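Local coordinates for cell death abnormality protein 2 (Caenorhabditis elegans, PDB 3QWX) that acts as a Crk-family SH2-SH3 signalling adaptor, required for cell migration and for the engulfment of cell corpses, and interacts with CED-5, at residues Pro116-Val121 against Leu146-Gln151. Numbering follows the deposited sequence.
Sequences PIIEVV and LSKTNQ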
loop_
_atom_site.group_PDB
_atom_site.type_symbol
_atom_site.label_atom_id
_atom_site.label_comp_id
_atom_site.label_asym_id
_atom_site.label_seq_id
_atom_site.Cartn_x
_atom_site.Cartn_y
_atom_site.Cartn_z
ATOM N N PRO A 116 6.728 3.846 9.813
ATOM C CA PRO A 116 7.614 3.516 10.938
ATOM C C PRO A 116 6.853 2.800 12.059
ATOM O O PRO A 116 5.644 2.972 12.207
ATOM C CB PRO A 116 8.085 4.888 11.440
ATOM C CG PRO A 116 7.724 5.862 10.358
ATOM C CD PRO A 116 6.556 5.302 9.647
ATOM N N ILE A 117 7.577 2.013 12.841
ATOM C CA ILE A 117 6.985 1.221 13.913
ATOM C C ILE A 117 6.951 2.041 15.199
ATOM O O ILE A 117 7.981 2.541 15.650
ATOM C CB ILE A 117 7.798 -0.067 14.145
ATOM C CG1 ILE A 117 7.890 -0.877 12.837
ATOM C CG2 ILE A 117 7.210 -0.876 15.307
ATOM C CD1 ILE A 117 9.043 -1.889 12.792
ATOM N N ILE A 118 5.760 2.186 15.771
ATOM C CA ILE A 118 5.601 2.866 17.051
ATOM C C ILE A 118 5.980 1.927 18.191
ATOM O O ILE A 118 6.705 2.304 19.104
ATOM C CB ILE A 118 4.155 3.367 17.234
ATOM C CG1 ILE A 118 3.888 4.529 16.280
ATOM C CG2 ILE A 118 3.919 3.805 18.662
ATOM C CD1 ILE A 118 2.429 4.861 16.121
ATOM N N GLU A 119 5.479 0.698 18.146
ATOM C CA GLU A 119 5.917 -0.303 19.111
ATOM C C GLU A 119 5.630 -1.718 18.622
ATOM O O GLU A 119 4.835 -1.914 17.698
ATOM C CB GLU A 119 5.279 -0.061 20.481
ATOM C CG GLU A 119 3.771 -0.092 20.489
ATOM C CD GLU A 119 3.202 0.179 21.876
ATOM O OE1 GLU A 119 3.878 0.870 22.672
ATOM O OE2 GLU A 119 2.085 -0.304 22.170
ATOM N N VAL A 120 6.294 -2.691 19.238
ATOM C CA VAL A 120 6.081 -4.099 18.938
ATOM C C VAL A 120 5.216 -4.727 20.026
ATOM O O VAL A 120 5.481 -4.564 21.219
ATOM C CB VAL A 120 7.422 -4.872 18.824
ATOM C CG1 VAL A 120 7.176 -6.330 18.471
ATOM C CG2 VAL A 120 8.326 -4.221 17.788
ATOM N N VAL A 121 4.176 -5.439 19.606
ATOM C CA VAL A 121 3.225 -6.027 20.534
ATOM C C VAL A 121 3.018 -7.485 20.175
ATOM O O VAL A 121 3.389 -7.920 19.084
ATOM C CB VAL A 121 1.851 -5.305 20.479
ATOM C CG1 VAL A 121 1.986 -3.846 20.896
ATOM C CG2 VAL A 121 1.242 -5.412 19.075
ATOM N N LEU A 146 1.561 0.764 13.951
ATOM C CA LEU A 146 1.928 1.881 13.086
ATOM C C LEU A 146 1.232 3.168 13.479
ATOM O O LEU A 146 1.668 4.260 13.110
ATOM C CB LEU A 146 1.543 1.575 11.633
ATOM C CG LEU A 146 2.400 0.661 10.755
ATOM C CD1 LEU A 146 3.422 -0.127 11.529
ATOM C CD2 LEU A 146 1.517 -0.237 9.927
ATOM N N SER A 147 0.125 3.046 14.195
ATOM C CA SER A 147 -0.614 4.233 14.574
ATOM C C SER A 147 -1.512 3.949 15.749
ATOM O O SER A 147 -2.220 2.940 15.765
ATOM C CB SER A 147 -1.456 4.749 13.408
ATOM O OG SER A 147 -2.029 5.993 13.754
ATOM N N LYS A 148 -1.472 4.833 16.740
ATOM C CA LYS A 148 -2.429 4.757 17.837
ATOM C C LYS A 148 -3.606 5.707 17.613
ATOM O O LYS A 148 -3.800 6.674 18.347
ATOM C CB LYS A 148 -1.733 4.983 19.173
ATOM C CG LYS A 148 -0.847 3.813 19.536
ATOM C CD LYS A 148 -0.205 3.977 20.898
ATOM C CE LYS A 148 0.552 2.710 21.270
ATOM N NZ LYS A 148 1.054 2.757 22.662
ATOM N N THR A 149 -4.363 5.389 16.564
ATOM C CA THR A 149 -5.569 6.091 16.129
ATOM C C THR A 149 -6.390 6.671 17.280
ATOM O O THR A 149 -6.561 7.889 17.411
ATOM C CB THR A 149 -6.465 5.103 15.329
ATOM O OG1 THR A 149 -5.639 4.131 14.667
ATOM C CG2 THR A 149 -7.315 5.831 14.302
ATOM N N ASN A 150 -6.928 5.788 18.103
ATOM C CA ASN A 150 -7.625 6.224 19.299
ATOM C C ASN A 150 -7.240 5.280 20.411
ATOM O O ASN A 150 -6.360 4.435 20.226
ATOM C CB ASN A 150 -9.141 6.274 19.072
ATOM C CG ASN A 150 -9.701 4.969 18.528
ATOM O OD1 ASN A 150 -9.673 3.941 19.205
ATOM N ND2 ASN A 150 -10.243 5.013 17.315
ATOM N N GLN A 151 -7.875 5.407 21.568
ATOM C CA GLN A 151 -7.460 4.582 22.684
ATOM C C GLN A 151 -7.898 3.149 22.477
ATOM O O GLN A 151 -7.373 2.244 23.127
ATOM C CB GLN A 151 -7.996 5.130 24.009
ATOM C CG GLN A 151 -9.478 5.375 24.013
ATOM C CD GLN A 151 -9.893 6.310 25.130
ATOM O OE1 GLN A 151 -10.954 6.926 25.080
ATOM N NE2 GLN A 151 -9.041 6.435 26.140
HETATM O O HOH W 1 3.853 5.013 11.952
#
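The Lys148 ammonium comes over the Glu119 carboxylate, the two extended chains crossing at about a right angle. NZ of Lys148 lies over the face of the carboxylate, 3.3 Å from Glu119 OE2 and 3.4 Å from Glu119 OE1; this is consistent with the hydrogen bond of the salt bridge, to OE2, being weak. Glu119 CG lies between the backbone N and the carbonyl carbon (chi1 59°), and the straight run beyond it carries the carboxylate across to the lysine. Trp154 serves both partners: Lys148 makes a cation-pi contact with it, and the side chain of Glu119 touches it as well. Next to the salt bridge Ile118 reaches over the other backbone with its longer branch. CG1 is anti to the carbonyl carbon (chi1 -70°), and CD1 at its end rests 3.2 Å from Leu146 O and 3.5 Å from Ser147 CA, while the CG2 branch turns to the lysine, 4.4 Å from Lys148 CE. Both segments belong to the first SH3 domain, which follows the SH2 domain in this fragment; in its five-stranded sheet the strand that runs on through Val121 pairs antiparallel with 142-147. Ile118 and Glu119 together face Ile145 in a classic beta bulge, and Leu146 and Ser147 face Glu155 in a second. Ahead of the first bulge the chain arriving from the SH2 side is joined to Leu146 through water, which donates to Pro116 O (2.7 Å) and to Leu146 O (2.6 Å). The Leu146 carbonyl thus has the water as well as the CD1 methyl of Ile118 against it. Although its CB points away from 116-121, the buried Leu146 brings CD1 back to 3.9 Å from Pro116 O, and elsewhere its side chain packs on Arg157 and Thr163.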